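Secreted effector protein SopD (Salmonella typhimurium, PDB 5CPC) acts as a secreted effector that alters host cell physiology, helping Salmonella replicate in macrophages and contributing, together with SopB, to membrane fission and macropinosome formation during invasion. Local coordinates at residues Ser213-Ile218 / Thr227-Ile232. Residues are numbered along the deposited sequence; the frame is centred on the assembly and turned at random.
Sequences SMLACI and TQFCKI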
loop_
_atom_site.group_PDB
_atom_site.type_symbol
_atom_site.label_atom_id
_atom_site.label_comp_id
_atom_site.label_asym_id
_atom_site.label_seq_id
_atom_site.Cartn_x
_atom_site.Cartn_y
_atom_site.Cartn_z
ATOM N N SER A 213 -6.835 24.909 -12.023
ATOM C CA SER A 213 -5.388 24.927 -12.274
ATOM C C SER A 213 -4.524 24.647 -11.037
ATOM O O SER A 213 -3.600 23.888 -11.120
ATOM C CB SER A 213 -4.934 26.280 -12.839
ATOM O OG SER A 213 -5.314 26.398 -14.194
ATOM N N MET A 214 -4.797 25.335 -9.937
ATOM C CA MET A 214 -4.076 25.092 -8.676
ATOM C C MET A 214 -4.151 23.599 -8.275
ATOM O O MET A 214 -3.153 23.067 -7.775
ATOM C CB MET A 214 -4.658 25.979 -7.558
ATOM C CG MET A 214 -3.854 25.982 -6.238
ATOM S SD MET A 214 -2.066 26.169 -6.416
ATOM C CE MET A 214 -1.960 27.967 -6.556
ATOM N N LEU A 215 -5.291 22.934 -8.523
ATOM C CA LEU A 215 -5.441 21.493 -8.220
ATOM C C LEU A 215 -4.725 20.494 -9.173
ATOM O O LEU A 215 -4.626 19.302 -8.877
ATOM C CB LEU A 215 -6.918 21.073 -8.151
ATOM C CG LEU A 215 -7.811 21.626 -7.059
ATOM C CD1 LEU A 215 -9.214 20.924 -7.021
ATOM C CD2 LEU A 215 -7.159 21.563 -5.703
ATOM N N ALA A 216 -4.309 20.961 -10.332
ATOM C CA ALA A 216 -3.832 20.082 -11.390
ATOM C C ALA A 216 -2.697 19.143 -10.892
ATOM O O ALA A 216 -2.671 17.948 -11.181
ATOM C CB ALA A 216 -3.369 20.952 -12.603
ATOM N N CYS A 217 -1.825 19.697 -10.054
ATOM C CA CYS A 217 -0.695 19.022 -9.569
ATOM C C CYS A 217 -0.949 17.824 -8.641
ATOM O O CYS A 217 -0.086 16.973 -8.528
ATOM C CB CYS A 217 0.203 20.040 -8.895
ATOM S SG CYS A 217 -0.303 20.520 -7.233
ATOM N N ILE A 218 -2.110 17.749 -7.980
ATOM C CA ILE A 218 -2.357 16.586 -7.102
ATOM C C ILE A 218 -2.813 15.362 -7.859
ATOM O O ILE A 218 -3.173 14.373 -7.225
ATOM C CB ILE A 218 -3.391 16.850 -5.963
ATOM C CG1 ILE A 218 -4.779 17.165 -6.563
ATOM C CG2 ILE A 218 -2.856 17.935 -5.073
ATOM C CD1 ILE A 218 -5.953 17.300 -5.547
ATOM N N THR A 227 -11.478 11.790 -10.330
ATOM C CA THR A 227 -10.229 11.118 -9.932
ATOM C C THR A 227 -9.303 12.021 -9.188
ATOM O O THR A 227 -8.310 11.531 -8.639
ATOM C CB THR A 227 -9.367 10.603 -11.132
ATOM O OG1 THR A 227 -9.092 11.707 -12.005
ATOM C CG2 THR A 227 -10.051 9.522 -11.935
ATOM N N GLN A 228 -9.586 13.324 -9.175
ATOM C CA GLN A 228 -8.629 14.314 -8.624
ATOM C C GLN A 228 -8.267 14.058 -7.171
ATOM O O GLN A 228 -7.230 14.505 -6.703
ATOM C CB GLN A 228 -9.259 15.740 -8.653
ATOM C CG GLN A 228 -8.256 16.874 -8.741
ATOM C CD GLN A 228 -7.522 16.819 -10.090
ATOM O OE1 GLN A 228 -8.061 16.302 -11.058
ATOM N NE2 GLN A 228 -6.299 17.356 -10.147
ATOM N N PHE A 229 -9.153 13.410 -6.419
ATOM C CA PHE A 229 -8.998 13.336 -4.976
ATOM C C PHE A 229 -8.583 11.956 -4.423
ATOM O O PHE A 229 -8.504 11.798 -3.191
ATOM C CB PHE A 229 -10.303 13.841 -4.357
ATOM C CG PHE A 229 -10.725 15.165 -4.944
ATOM C CD1 PHE A 229 -9.902 16.293 -4.789
ATOM C CD2 PHE A 229 -11.797 15.239 -5.791
ATOM C CE1 PHE A 229 -10.199 17.461 -5.405
ATOM C CE2 PHE A 229 -12.143 16.411 -6.380
ATOM C CZ PHE A 229 -11.351 17.557 -6.192
ATOM N N CYS A 230 -8.318 10.982 -5.310
ATOM C CA CYS A 230 -7.961 9.588 -4.885
ATOM C C CYS A 230 -6.757 9.506 -3.972
ATOM O O CYS A 230 -6.660 8.598 -3.190
ATOM C CB CYS A 230 -7.825 8.613 -6.066
ATOM S SG CYS A 230 -6.424 9.048 -7.212
ATOM N N LYS A 231 -5.866 10.478 -4.000
ATOM C CA LYS A 231 -4.752 10.453 -3.065
ATOM C C LYS A 231 -4.891 11.317 -1.832
ATOM O O LYS A 231 -3.984 11.345 -1.067
ATOM C CB LYS A 231 -3.455 10.801 -3.796
ATOM C CG LYS A 231 -3.099 9.684 -4.819
ATOM C CD LYS A 231 -1.753 9.969 -5.471
ATOM C CE LYS A 231 -1.934 10.775 -6.785
ATOM N NZ LYS A 231 -0.652 11.356 -7.314
ATOM N N ILE A 232 -6.018 12.008 -1.621
ATOM C CA ILE A 232 -6.104 12.925 -0.494
ATOM C C ILE A 232 -6.790 12.300 0.726
ATOM O O ILE A 232 -7.884 11.738 0.623
ATOM C CB ILE A 232 -6.868 14.264 -0.903
ATOM C CG1 ILE A 232 -5.911 15.117 -1.716
ATOM C CG2 ILE A 232 -7.138 15.180 0.256
ATOM C CD1 ILE A 232 -6.026 14.792 -3.060
HETATM O O HOH W 1 -5.464 12.823 -5.435
#
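Ile218 is the main bump of this contact, and its hollow is formed by Gln228, Phe229 and Ile232, residues of two overlapping type I turns (Thr227 to Cys230 and Phe229 to Ile232). Its CG1 stands between the backbone N and the carbonyl carbon (chi1 63°), and the extended branch drives CD1 into the hollow. There Ile218 CD1 meets CD1 of Ile232 at 3.5 Å, the two side chains crossing nearly at right angles, and lies 3.3 Å from Gln228 O. The Phe229 ring closes another side, its CD1 4.1 Å from Ile218 CD1. Leu215, three residues earlier, brings its CD1 to the edge of that ring, 3.9 Å from Phe229 CE1, while CB of Gln228 rests over the centre of one ring face.

CG of Gln228 packs on Ile218 CD1 (4.0 Å), while the amide reaches past it. A bend at chi2 (66°) swings the amide to the backbone of Leu215, where Gln228 NE2 donates to Leu215 O (2.9 Å) in a bent bond (138°). The donor stands well above the carbonyl plane, opposite the face used by Ile218 N, so two N-H groups grip one oxygen. Asn222 O also accepts from NE2, and Glu224 N and Asn219 ND2 hold OE1, which should fix the amide's rotation. A water donates to Ile218 O and Gln228 O and accepts from Lys231 N.

The connection between helix 209-215 and strand 232-237 thus folds back on the 213-218 segment. Helix 264-283 borders it through Tyr281 against Ile218 and a salt bridge from Asp277 to Lys231; Leu295 of helix 285-298 packs on Phe229, and Phe243 of strand 240-245 on Ile232.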